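PDB 5HG0: pantothenate synthetase from Francisella tularensis subsp. tularensis, which probably catalyses the ATP-dependent condensation of pantoate with beta-alanine to pantothenate through a pantoyl-adenylate intermediate. Local coordinates for residues 32-37 with 187-192; 44-49 with 146-151; 63-68 with 123-128. All coordinates share one frame; numbering follows the deposited sequence.

Interaction 1 (32-37 with 187-192). With SAM (S-adenosylmethionine), chain D.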
loop_
_atom_site.group_PDB
_atom_site.type_symbol
_atom_site.label_atom_id
_atom_site.label_comp_id
_atom_site.label_asym_id
_atom_site.label_seq_id
_atom_site.Cartn_x
_atom_site.Cartn_y
_atom_site.Cartn_z
HETATM N N MSE B 32 7.756 -13.578 -13.246
HETATM C CA MSE B 32 8.978 -12.858 -13.581
HETATM C C MSE B 32 9.680 -13.543 -14.746
HETATM O O MSE B 32 10.909 -13.536 -14.837
HETATM C CB MSE B 32 9.912 -12.769 -12.374
HETATM C CG MSE B 32 9.303 -12.038 -11.189
HETATM SE SE MSE B 32 10.624 -11.556 -9.832
HETATM C CE MSE B 32 11.447 -13.305 -9.575
ATOM N N GLY B 33 8.886 -14.131 -15.636
ATOM C CA GLY B 33 9.427 -14.764 -16.818
ATOM C C GLY B 33 10.115 -16.090 -16.530
ATOM O O GLY B 33 9.989 -16.684 -15.457
ATOM N N ALA B 34 10.870 -16.542 -17.534
ATOM C CA ALA B 34 11.533 -17.846 -17.519
ATOM C C ALA B 34 10.522 -18.950 -17.214
ATOM O O ALA B 34 10.588 -19.640 -16.197
ATOM C CB ALA B 34 12.700 -17.863 -16.527
ATOM N N LEU B 35 9.569 -19.096 -18.131
ATOM C CA LEU B 35 8.390 -19.908 -17.865
ATOM C C LEU B 35 8.720 -21.394 -17.873
ATOM O O LEU B 35 9.448 -21.885 -18.740
ATOM C CB LEU B 35 7.304 -19.611 -18.898
ATOM C CG LEU B 35 6.887 -18.143 -18.992
ATOM C CD1 LEU B 35 5.766 -17.968 -20.004
ATOM C CD2 LEU B 35 6.472 -17.614 -17.625
ATOM N N HIS B 36 8.173 -22.107 -16.889
ATOM C CA HIS B 36 8.273 -23.558 -16.826
ATOM C C HIS B 36 6.893 -24.152 -16.570
ATOM O O HIS B 36 5.896 -23.423 -16.559
ATOM C CB HIS B 36 9.270 -23.985 -15.747
ATOM C CG HIS B 36 9.091 -23.280 -14.439
ATOM N ND1 HIS B 36 8.031 -23.532 -13.595
ATOM C CD2 HIS B 36 9.840 -22.331 -13.828
ATOM C CE1 HIS B 36 8.134 -22.770 -12.522
ATOM N NE2 HIS B 36 9.224 -22.032 -12.637
ATOM N N ASN B 37 6.820 -25.469 -16.367
ATOM C CA ASN B 37 5.521 -26.118 -16.214
ATOM C C ASN B 37 4.800 -25.695 -14.942
ATOM O O ASN B 37 3.585 -25.889 -14.843
ATOM C CB ASN B 37 5.675 -27.638 -16.246
ATOM C CG ASN B 37 5.734 -28.186 -17.659
ATOM O OD1 ASN B 37 5.318 -27.525 -18.611
ATOM N ND2 ASN B 37 6.242 -29.404 -17.801
ATOM N N LEU B 187 9.825 -27.277 -9.489
ATOM C CA LEU B 187 10.244 -26.519 -10.660
ATOM C C LEU B 187 10.457 -25.060 -10.276
ATOM O O LEU B 187 9.623 -24.456 -9.597
ATOM C CB LEU B 187 9.198 -26.630 -11.769
ATOM C CG LEU B 187 8.731 -28.039 -12.142
ATOM C CD1 LEU B 187 7.714 -27.981 -13.272
ATOM C CD2 LEU B 187 9.904 -28.923 -12.516
ATOM N N SER B 188 11.584 -24.501 -10.704
ATOM C CA SER B 188 11.939 -23.143 -10.323
ATOM C C SER B 188 12.847 -22.555 -11.391
ATOM O O SER B 188 13.715 -23.251 -11.924
ATOM C CB SER B 188 12.627 -23.115 -8.953
ATOM O OG SER B 188 12.908 -21.785 -8.550
ATOM N N SER B 189 12.635 -21.272 -11.697
ATOM C CA SER B 189 13.414 -20.623 -12.747
ATOM C C SER B 189 14.899 -20.605 -12.405
ATOM O O SER B 189 15.747 -20.793 -13.286
ATOM C CB SER B 189 12.903 -19.201 -12.979
ATOM O OG SER B 189 11.525 -19.194 -13.305
ATOM N N ARG B 190 15.232 -20.388 -11.131
ATOM C CA ARG B 190 16.631 -20.336 -10.725
ATOM C C ARG B 190 17.339 -21.674 -10.896
ATOM O O ARG B 190 18.573 -21.707 -10.933
ATOM C CB ARG B 190 16.742 -19.862 -9.273
ATOM C CG ARG B 190 16.452 -18.379 -9.077
ATOM C CD ARG B 190 16.551 -17.980 -7.613
ATOM N NE ARG B 190 16.294 -16.555 -7.419
ATOM C CZ ARG B 190 15.093 -16.039 -7.181
ATOM N NH1 ARG B 190 14.951 -14.731 -7.019
ATOM N NH2 ARG B 190 14.034 -16.831 -7.102
ATOM N N ASN B 191 16.590 -22.776 -11.005
ATOM C CA ASN B 191 17.202 -24.073 -11.272
ATOM C C ASN B 191 17.810 -24.158 -12.666
ATOM O O ASN B 191 18.543 -25.111 -12.944
ATOM C CB ASN B 191 16.175 -25.191 -11.086
ATOM C CG ASN B 191 15.675 -25.292 -9.659
ATOM O OD1 ASN B 191 16.302 -24.777 -8.730
ATOM N ND2 ASN B 191 14.541 -25.960 -9.476
ATOM N N LYS B 192 17.517 -23.193 -13.541
ATOM C CA LYS B 192 18.189 -23.124 -14.833
ATOM C C LYS B 192 19.697 -22.975 -14.666
ATOM O O LYS B 192 20.468 -23.484 -15.488
ATOM C CB LYS B 192 17.611 -21.962 -15.645
ATOM C CG LYS B 192 18.268 -21.696 -16.986
ATOM C CD LYS B 192 17.514 -20.588 -17.712
ATOM C CE LYS B 192 18.224 -20.153 -18.980
ATOM N NZ LYS B 192 17.473 -19.074 -19.677
HETATM N N SAM D . 7.241 -12.802 -6.843
HETATM C CA SAM D . 7.057 -12.522 -8.264
HETATM C C SAM D . 6.119 -11.337 -8.492
HETATM O O SAM D . 4.918 -11.497 -8.710
HETATM O OXT SAM D . 6.554 -10.183 -8.460
HETATM C CB SAM D . 6.609 -13.782 -9.008
HETATM C CG SAM D . 7.617 -14.915 -8.851
HETATM S SD SAM D . 7.158 -16.555 -9.478
HETATM C CE SAM D . 8.341 -16.701 -10.844
HETATM C "C5'" SAM D . 5.597 -16.364 -10.380
HETATM C "C4'" SAM D . 4.499 -17.329 -9.928
HETATM O "O4'" SAM D . 4.765 -18.669 -10.321
HETATM C "C3'" SAM D . 4.353 -17.334 -8.414
HETATM O "O3'" SAM D . 2.996 -17.187 -8.078
HETATM C "C2'" SAM D . 4.809 -18.710 -7.986
HETATM O "O2'" SAM D . 4.086 -19.175 -6.874
HETATM C "C1'" SAM D . 4.528 -19.536 -9.226
HETATM N N9 SAM D . 5.380 -20.738 -9.241
HETATM C C8 SAM D . 6.749 -20.765 -9.285
HETATM N N7 SAM D . 7.152 -22.055 -9.271
HETATM C C5 SAM D . 6.062 -22.852 -9.208
HETATM C C6 SAM D . 5.918 -24.231 -9.168
HETATM N N6 SAM D . 6.989 -25.020 -9.187
HETATM N N1 SAM D . 4.653 -24.775 -9.105
HETATM C C2 SAM D . 3.545 -23.952 -9.083
HETATM N N3 SAM D . 3.699 -22.579 -9.121
HETATM C C4 SAM D . 4.939 -22.036 -9.186
HETATM O O HOH W 1 9.928 -19.559 -10.604
#
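His36 lays one face of its imidazole against the backbone between Leu187 and Ser188. Segments 32-37 and 187-192 probably correspond to the HIGH and KMSKS regions of the HUP-type nucleotide-binding fold. His36 opens the HIGH-like sequence His-Asn-Gly-His, and His39, the predicted proton donor, closes it. Leu187 adds an off-centre CH-pi contact, with CB 4.2 Å from the centroid of the His36 ring and 29° off its normal. The tip of Leu187 reaches further, with CD1 3.6 Å from Asn37 CB. The ring stands up toward Leu187 because its CG lies between the backbone N and the carbonyl carbon of His36 (chi1 47°).

The edge of the ring faces the bound SAM. His36 CE1 comes within 3.5 Å of SAM N7, close to the ring plane. A water in the same plane lies 3.3 Å from His36 NE2. That water is also 3.2 Å from Ser189 OG and so bridges the two segments. Ser189 OG lies 3.1 Å from Ala34 O as well, but its single proton cannot be assigned to one acceptor. Leu187 O takes a nearly straight hydrogen bond of 2.7 Å from SAM N6, with an N-H...O angle of 160°. This ties the adenine amino group to the predicted ATP site; Gln179 and Asp153 also bond the ligand. At the far end of the ligand, selenomethionine Met32 places its CG 3.7 Å from SAM CA.

A second shell holds segment 32-37 in shape. The two carboxylate oxygens of Asp80 accept the backbone N-H groups of Ala34 and Leu35. His36 N donates to His39 ND1. His36 ND1 weakly caps Gly38 N at the start of helix 37-49.

Interaction 2 (44-49 with 146-151). With SAM (S-adenosylmethionine), chain D.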
loop_
_atom_site.group_PDB
_atom_site.type_symbol
_atom_site.label_atom_id
_atom_site.label_comp_id
_atom_site.label_asym_id
_atom_site.label_seq_id
_atom_site.Cartn_x
_atom_site.Cartn_y
_atom_site.Cartn_z
ATOM N N LYS B 44 -2.915 -22.574 -17.383
ATOM C CA LYS B 44 -3.980 -23.473 -17.818
ATOM C C LYS B 44 -5.166 -23.419 -16.863
ATOM O O LYS B 44 -6.324 -23.481 -17.295
ATOM C CB LYS B 44 -3.447 -24.900 -17.941
ATOM C CG LYS B 44 -2.459 -25.082 -19.081
ATOM C CD LYS B 44 -2.164 -26.550 -19.341
ATOM C CE LYS B 44 -1.360 -26.724 -20.620
ATOM N NZ LYS B 44 -1.087 -28.153 -20.935
ATOM N N LYS B 45 -4.897 -23.300 -15.560
ATOM C CA LYS B 45 -5.975 -23.129 -14.592
ATOM C C LYS B 45 -6.764 -21.855 -14.868
ATOM O O LYS B 45 -7.995 -21.840 -14.757
ATOM C CB LYS B 45 -5.404 -23.110 -13.174
ATOM C CG LYS B 45 -6.457 -22.991 -12.081
ATOM C CD LYS B 45 -7.461 -24.127 -12.164
ATOM C CE LYS B 45 -8.449 -24.073 -11.013
ATOM N NZ LYS B 45 -9.482 -25.143 -11.124
ATOM N N ALA B 46 -6.070 -20.776 -15.236
ATOM C CA ALA B 46 -6.744 -19.513 -15.517
ATOM C C ALA B 46 -7.498 -19.554 -16.841
ATOM O O ALA B 46 -8.534 -18.894 -16.981
ATOM C CB ALA B 46 -5.731 -18.369 -15.520
ATOM N N LYS B 47 -6.992 -20.310 -17.820
ATOM C CA LYS B 47 -7.684 -20.424 -19.099
ATOM C C LYS B 47 -9.037 -21.110 -18.947
ATOM O O LYS B 47 -9.962 -20.832 -19.714
ATOM C CB LYS B 47 -6.822 -21.189 -20.105
ATOM C CG LYS B 47 -5.567 -20.455 -20.553
ATOM C CD LYS B 47 -5.894 -19.315 -21.500
ATOM C CE LYS B 47 -6.418 -19.838 -22.830
ATOM N NZ LYS B 47 -6.678 -18.739 -23.804
ATOM N N SER B 48 -9.173 -22.002 -17.964
ATOM C CA SER B 48 -10.394 -22.775 -17.782
ATOM C C SER B 48 -11.460 -22.043 -16.978
ATOM O O SER B 48 -12.641 -22.400 -17.079
ATOM C CB SER B 48 -10.084 -24.110 -17.092
ATOM O OG SER B 48 -9.771 -23.916 -15.723
ATOM N N GLU B 49 -11.084 -21.042 -16.184
ATOM C CA GLU B 49 -12.031 -20.337 -15.329
ATOM C C GLU B 49 -12.322 -18.915 -15.785
ATOM O O GLU B 49 -13.104 -18.222 -15.127
ATOM C CB GLU B 49 -11.519 -20.303 -13.884
ATOM C CG GLU B 49 -11.349 -21.663 -13.236
ATOM C CD GLU B 49 -10.968 -21.560 -11.771
ATOM O OE1 GLU B 49 -11.270 -22.503 -11.009
ATOM O OE2 GLU B 49 -10.378 -20.529 -11.381
ATOM N N ASN B 146 -9.782 -12.775 -11.002
ATOM C CA ASN B 146 -9.154 -13.933 -10.384
ATOM C C ASN B 146 -7.642 -13.792 -10.450
ATOM O O ASN B 146 -7.091 -13.458 -11.503
ATOM C CB ASN B 146 -9.597 -15.225 -11.078
ATOM C CG ASN B 146 -11.061 -15.541 -10.843
ATOM O OD1 ASN B 146 -11.520 -15.589 -9.701
ATOM N ND2 ASN B 146 -11.808 -15.750 -11.928
ATOM N N LEU B 147 -6.980 -14.054 -9.326
ATOM C CA LEU B 147 -5.526 -14.033 -9.232
ATOM C C LEU B 147 -5.037 -15.434 -8.891
ATOM O O LEU B 147 -5.528 -16.051 -7.940
ATOM C CB LEU B 147 -5.060 -13.034 -8.171
ATOM C CG LEU B 147 -3.566 -13.019 -7.842
ATOM C CD1 LEU B 147 -2.757 -12.547 -9.036
ATOM C CD2 LEU B 147 -3.289 -12.158 -6.614
ATOM N N TYR B 148 -4.067 -15.928 -9.653
ATOM C CA TYR B 148 -3.585 -17.296 -9.516
ATOM C C TYR B 148 -2.161 -17.287 -8.983
ATOM O O TYR B 148 -1.286 -16.616 -9.541
ATOM C CB TYR B 148 -3.671 -18.033 -10.854
ATOM C CG TYR B 148 -5.100 -18.163 -11.334
ATOM C CD1 TYR B 148 -5.718 -17.127 -12.028
ATOM C CD2 TYR B 148 -5.844 -19.301 -11.061
ATOM C CE1 TYR B 148 -7.029 -17.234 -12.454
ATOM C CE2 TYR B 148 -7.155 -19.417 -11.486
ATOM C CZ TYR B 148 -7.740 -18.380 -12.181
ATOM O OH TYR B 148 -9.043 -18.490 -12.599
ATOM N N LEU B 149 -1.940 -18.031 -7.900
ATOM C CA LEU B 149 -0.669 -18.063 -7.196
ATOM C C LEU B 149 -0.241 -19.506 -6.974
ATOM O O LEU B 149 -1.080 -20.385 -6.752
ATOM C CB LEU B 149 -0.769 -17.338 -5.849
ATOM C CG LEU B 149 -1.177 -15.864 -5.895
ATOM C CD1 LEU B 149 -1.446 -15.343 -4.490
ATOM C CD2 LEU B 149 -0.110 -15.030 -6.579
ATOM N N GLY B 150 1.064 -19.743 -7.034
ATOM C CA GLY B 150 1.600 -21.065 -6.788
ATOM C C GLY B 150 1.849 -21.315 -5.310
ATOM O O GLY B 150 2.178 -20.407 -4.553
ATOM N N GLU B 151 1.687 -22.579 -4.912
ATOM C CA GLU B 151 1.861 -22.965 -3.517
ATOM C C GLU B 151 3.322 -22.946 -3.081
ATOM O O GLU B 151 3.596 -22.945 -1.875
ATOM C CB GLU B 151 1.267 -24.358 -3.293
ATOM C CG GLU B 151 1.140 -24.800 -1.841
ATOM C CD GLU B 151 0.686 -26.241 -1.722
ATOM O OE1 GLU B 151 -0.174 -26.532 -0.865
ATOM O OE2 GLU B 151 1.184 -27.078 -2.504
HETATM N N SAM D . 7.241 -12.802 -6.843
HETATM C CA SAM D . 7.057 -12.522 -8.264
HETATM C C SAM D . 6.119 -11.337 -8.492
HETATM O O SAM D . 4.918 -11.497 -8.710
HETATM O OXT SAM D . 6.554 -10.183 -8.460
HETATM C CB SAM D . 6.609 -13.782 -9.008
HETATM C CG SAM D . 7.617 -14.915 -8.851
HETATM S SD SAM D . 7.158 -16.555 -9.478
HETATM C CE SAM D . 8.341 -16.701 -10.844
HETATM C "C5'" SAM D . 5.597 -16.364 -10.380
HETATM C "C4'" SAM D . 4.499 -17.329 -9.928
HETATM O "O4'" SAM D . 4.765 -18.669 -10.321
HETATM C "C3'" SAM D . 4.353 -17.334 -8.414
HETATM O "O3'" SAM D . 2.996 -17.187 -8.078
HETATM C "C2'" SAM D . 4.809 -18.710 -7.986
HETATM O "O2'" SAM D . 4.086 -19.175 -6.874
HETATM C "C1'" SAM D . 4.528 -19.536 -9.226
HETATM N N9 SAM D . 5.380 -20.738 -9.241
HETATM C C8 SAM D . 6.749 -20.765 -9.285
HETATM N N7 SAM D . 7.152 -22.055 -9.271
HETATM C C5 SAM D . 6.062 -22.852 -9.208
HETATM C C6 SAM D . 5.918 -24.231 -9.168
HETATM N N6 SAM D . 6.989 -25.020 -9.187
HETATM N N1 SAM D . 4.653 -24.775 -9.105
HETATM C C2 SAM D . 3.545 -23.952 -9.083
HETATM N N3 SAM D . 3.699 -22.579 -9.121
HETATM C C4 SAM D . 4.939 -22.036 -9.186
#
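Tyr148 leaves its strand with CG anti to the carbonyl carbon (chi1 -63°), and Glu49 leaves the helix with the same first torsion and an extended chain beyond. The two side chains therefore converge at the phenol oxygen. Tyr148 OH donates a 2.7 Å hydrogen bond to Glu49 OE2, which uses its anti lone pair. OE2 sits at the ring edge near the ring plane, although the carboxylate itself is turned 52° from the ring. The other oxygen, Glu49 OE1, forms a salt bridge with Lys45 NZ at 3.2 Å, the hydrogen bond within it being weak. Asn50 ND2 donates to the same Tyr148 OH, so the hydroxyl is gripped twice. Asn50 OD1 in turn accepts from Asn146 ND2.

Away from the hydroxyl, along the ring, the contact is apolar. Ala46 CB lies over one face of the Tyr148 ring, 3.8 Å from its centroid, in a CH-pi contact. The Lys45 and Tyr148 side chains cross at about a right angle, with Lys45 CG 3.7 Å from Tyr148 CE2.

At the other end of the strand, Gly150 N makes weak hydrogen bonds to the SAM ribose, at 3.1 Å to O2' and 3.4 Å to O3'. The axes of segments 44-49 and 146-150 approach to 9.4 Å and run nearly antiparallel (157°). This is the helix-on-parallel-sheet layer of a Rossmann-like HUP fold, with the nucleotide site at the C-terminal end of the strand.

Interaction 3 (63-68 with 123-128). With SAM (S-adenosylmethionine), chain D.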
loop_
_atom_site.group_PDB
_atom_site.type_symbol
_atom_site.label_atom_id
_atom_site.label_comp_id
_atom_site.label_asym_id
_atom_site.label_seq_id
_atom_site.Cartn_x
_atom_site.Cartn_y
_atom_site.Cartn_z
ATOM N N GLN B 63 12.365 -6.521 -4.817
ATOM C CA GLN B 63 12.235 -7.701 -3.975
ATOM C C GLN B 63 13.486 -8.569 -3.986
ATOM O O GLN B 63 13.474 -9.664 -3.415
ATOM C CB GLN B 63 11.016 -8.525 -4.397
ATOM C CG GLN B 63 11.123 -9.140 -5.780
ATOM C CD GLN B 63 9.869 -9.889 -6.176
ATOM O OE1 GLN B 63 8.877 -9.285 -6.584
ATOM N NE2 GLN B 63 9.903 -11.215 -6.057
ATOM N N PHE B 64 14.561 -8.108 -4.620
ATOM C CA PHE B 64 15.835 -8.823 -4.640
ATOM C C PHE B 64 16.724 -8.235 -3.551
ATOM O O PHE B 64 17.312 -7.165 -3.724
ATOM C CB PHE B 64 16.501 -8.726 -6.009
ATOM C CG PHE B 64 15.964 -9.700 -7.017
ATOM C CD1 PHE B 64 16.512 -10.966 -7.138
ATOM C CD2 PHE B 64 14.916 -9.347 -7.850
ATOM C CE1 PHE B 64 16.021 -11.863 -8.069
ATOM C CE2 PHE B 64 14.416 -10.237 -8.784
ATOM C CZ PHE B 64 14.969 -11.497 -8.894
ATOM N N ASN B 65 16.811 -8.933 -2.418
ATOM C CA ASN B 65 17.751 -8.522 -1.381
ATOM C C ASN B 65 19.192 -8.722 -1.828
ATOM O O ASN B 65 20.077 -7.957 -1.429
ATOM C CB ASN B 65 17.487 -9.301 -0.095
ATOM C CG ASN B 65 17.376 -10.790 -0.336
ATOM O OD1 ASN B 65 16.724 -11.226 -1.284
ATOM N ND2 ASN B 65 18.027 -11.580 0.509
ATOM N N ASN B 66 19.442 -9.736 -2.656
ATOM C CA ASN B 66 20.787 -10.045 -3.119
ATOM C C ASN B 66 20.990 -9.455 -4.504
ATOM O O ASN B 66 20.255 -9.823 -5.435
ATOM C CB ASN B 66 21.003 -11.553 -3.146
ATOM C CG ASN B 66 22.441 -11.931 -3.427
ATOM O OD1 ASN B 66 22.843 -12.073 -4.581
ATOM N ND2 ASN B 66 23.227 -12.104 -2.367
ATOM N N PRO B 67 21.949 -8.543 -4.694
ATOM C CA PRO B 67 22.104 -7.918 -6.017
ATOM C C PRO B 67 22.639 -8.865 -7.073
ATOM O O PRO B 67 22.326 -8.692 -8.258
ATOM C CB PRO B 67 23.082 -6.762 -5.752
ATOM C CG PRO B 67 23.102 -6.591 -4.255
ATOM C CD PRO B 67 22.854 -7.954 -3.696
ATOM N N ASN B 68 23.449 -9.855 -6.690
ATOM C CA ASN B 68 23.922 -10.832 -7.664
ATOM C C ASN B 68 22.783 -11.709 -8.164
ATOM O O ASN B 68 22.822 -12.187 -9.305
ATOM C CB ASN B 68 25.032 -11.690 -7.053
ATOM N N SER B 123 15.255 -14.743 6.165
ATOM C CA SER B 123 16.400 -15.034 5.310
ATOM C C SER B 123 16.562 -14.040 4.167
ATOM O O SER B 123 17.668 -13.916 3.628
ATOM C CB SER B 123 16.280 -16.454 4.747
ATOM O OG SER B 123 17.356 -16.758 3.876
ATOM N N ARG B 124 15.498 -13.338 3.781
ATOM C CA ARG B 124 15.535 -12.385 2.672
ATOM C C ARG B 124 14.970 -11.053 3.144
ATOM O O ARG B 124 13.773 -10.778 2.976
ATOM C CB ARG B 124 14.762 -12.911 1.464
ATOM C CG ARG B 124 15.314 -14.205 0.889
ATOM C CD ARG B 124 15.552 -14.080 -0.606
ATOM N NE ARG B 124 14.347 -14.312 -1.398
ATOM C CZ ARG B 124 14.102 -13.728 -2.566
ATOM N NH1 ARG B 124 14.969 -12.859 -3.068
ATOM N NH2 ARG B 124 12.988 -14.000 -3.226
ATOM N N PRO B 125 15.801 -10.198 3.739
ATOM C CA PRO B 125 15.306 -8.898 4.217
ATOM C C PRO B 125 14.948 -7.982 3.054
ATOM O O PRO B 125 15.710 -7.841 2.095
ATOM C CB PRO B 125 16.482 -8.344 5.032
ATOM C CG PRO B 125 17.374 -9.519 5.289
ATOM C CD PRO B 125 17.208 -10.417 4.107
ATOM N N GLY B 126 13.772 -7.362 3.147
ATOM C CA GLY B 126 13.288 -6.469 2.118
ATOM C C GLY B 126 12.565 -7.143 0.973
ATOM O O GLY B 126 11.916 -6.448 0.179
ATOM N N HIS B 127 12.652 -8.470 0.864
ATOM C CA HIS B 127 12.027 -9.169 -0.255
ATOM C C HIS B 127 10.512 -9.009 -0.233
ATOM O O HIS B 127 9.902 -8.636 -1.241
ATOM C CB HIS B 127 12.408 -10.650 -0.227
ATOM C CG HIS B 127 11.495 -11.518 -1.036
ATOM N ND1 HIS B 127 11.419 -11.440 -2.410
ATOM C CD2 HIS B 127 10.611 -12.473 -0.664
ATOM C CE1 HIS B 127 10.528 -12.310 -2.849
ATOM N NE2 HIS B 127 10.025 -12.952 -1.809
ATOM N N PHE B 128 9.885 -9.290 0.913
ATOM C CA PHE B 128 8.430 -9.254 0.990
ATOM C C PHE B 128 7.879 -7.849 0.776
ATOM O O PHE B 128 6.792 -7.695 0.206
ATOM C CB PHE B 128 7.966 -9.820 2.331
ATOM C CG PHE B 128 8.030 -11.319 2.408
ATOM C CD1 PHE B 128 7.801 -12.089 1.279
ATOM C CD2 PHE B 128 8.327 -11.957 3.599
ATOM C CE1 PHE B 128 7.858 -13.469 1.341
ATOM C CE2 PHE B 128 8.390 -13.334 3.666
ATOM C CZ PHE B 128 8.155 -14.092 2.536
HETATM N N SAM D . 7.241 -12.802 -6.843
HETATM C CA SAM D . 7.057 -12.522 -8.264
HETATM C C SAM D . 6.119 -11.337 -8.492
HETATM O O SAM D . 4.918 -11.497 -8.710
HETATM O OXT SAM D . 6.554 -10.183 -8.460
HETATM C CB SAM D . 6.609 -13.782 -9.008
HETATM C CG SAM D . 7.617 -14.915 -8.851
HETATM S SD SAM D . 7.158 -16.555 -9.478
HETATM C CE SAM D . 8.341 -16.701 -10.844
HETATM C "C5'" SAM D . 5.597 -16.364 -10.380
HETATM C "C4'" SAM D . 4.499 -17.329 -9.928
HETATM O "O4'" SAM D . 4.765 -18.669 -10.321
HETATM C "C3'" SAM D . 4.353 -17.334 -8.414
HETATM O "O3'" SAM D . 2.996 -17.187 -8.078
HETATM C "C2'" SAM D . 4.809 -18.710 -7.986
HETATM O "O2'" SAM D . 4.086 -19.175 -6.874
HETATM C "C1'" SAM D . 4.528 -19.536 -9.226
HETATM N N9 SAM D . 5.380 -20.738 -9.241
HETATM C C8 SAM D . 6.749 -20.765 -9.285
HETATM N N7 SAM D . 7.152 -22.055 -9.271
HETATM C C5 SAM D . 6.062 -22.852 -9.208
HETATM C C6 SAM D . 5.918 -24.231 -9.168
HETATM N N6 SAM D . 6.989 -25.020 -9.187
HETATM N N1 SAM D . 4.653 -24.775 -9.105
HETATM C C2 SAM D . 3.545 -23.952 -9.083
HETATM N N3 SAM D . 3.699 -22.579 -9.121
HETATM C C4 SAM D . 4.939 -22.036 -9.186
#
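The backbones of Gln63 and His127 approach to 4.0 Å between their CA atoms, where the loop before helix 67-71 meets the turn that starts helix 127-142. This is the substrate side of the HUP-fold pocket, where Gln63 is predicted to bind pantoate and beta-alanine. Gly126, at the N-cap position, has positive phi; a CB there would be jammed against the carbonyl O of Pro125.

His127 ND1 donates a 2.9 Å hydrogen bond to Gln63 O, with an N-H...O angle of 155°. The bond lies in the carbonyl plane, on a lone pair, and also close to the imidazole plane. It restrains the rotation of the imidazole. CG of His127 is anti to its own backbone N (chi1 161°), which runs the ring alongside the Gln63 side chain.

Arg124 reaches the same loop from the other end of the turn. Its bent chain lets NH1 donate a 3.0 Å hydrogen bond to Asn65 OD1, nearly in line with the amide C=O. The oxygen lies near the edge of the guanidinium but is tilted 25° from its plane. The Asn65 and Arg124 side chains cross at about a right angle. Asn65 CB rests 3.2 Å from Pro125 O.

The guanidinium also overlies the imidazole, with His127 CG 3.6 Å above its plane and toward its rim. Arg124 NE has a long, weak ion pair with Glu120. Phe64 turns to the other side and meets Met32 and Arg190. On the pocket side, Gln63 CB packs 3.3 Å from His127 O.

All three contacts meet the bound SAM, which occupies the predicted ATP site and extends toward the predicted substrate site. Interaction 1 holds the adenine and also touches the methionine part. Interaction 2 gives the ribose weak hydrogen bonds from the strand end at Gly150. Interaction 3 brings Gln63 beside the amino-acid end. Interactions 1 and 3 touch directly: Arg190 NH1 lies 3.2 Å from Phe64 CE1, and Met32 CE packs 4.0 Å from Phe64 CZ. Their centres are about 18 Å apart. Interaction 2 stays about 7 Å from interaction 1 at the nearest atoms. Interactions 2 and 3, with centres about 26 Å apart, are joined in sequence through helix 127-142 and strand 146-150.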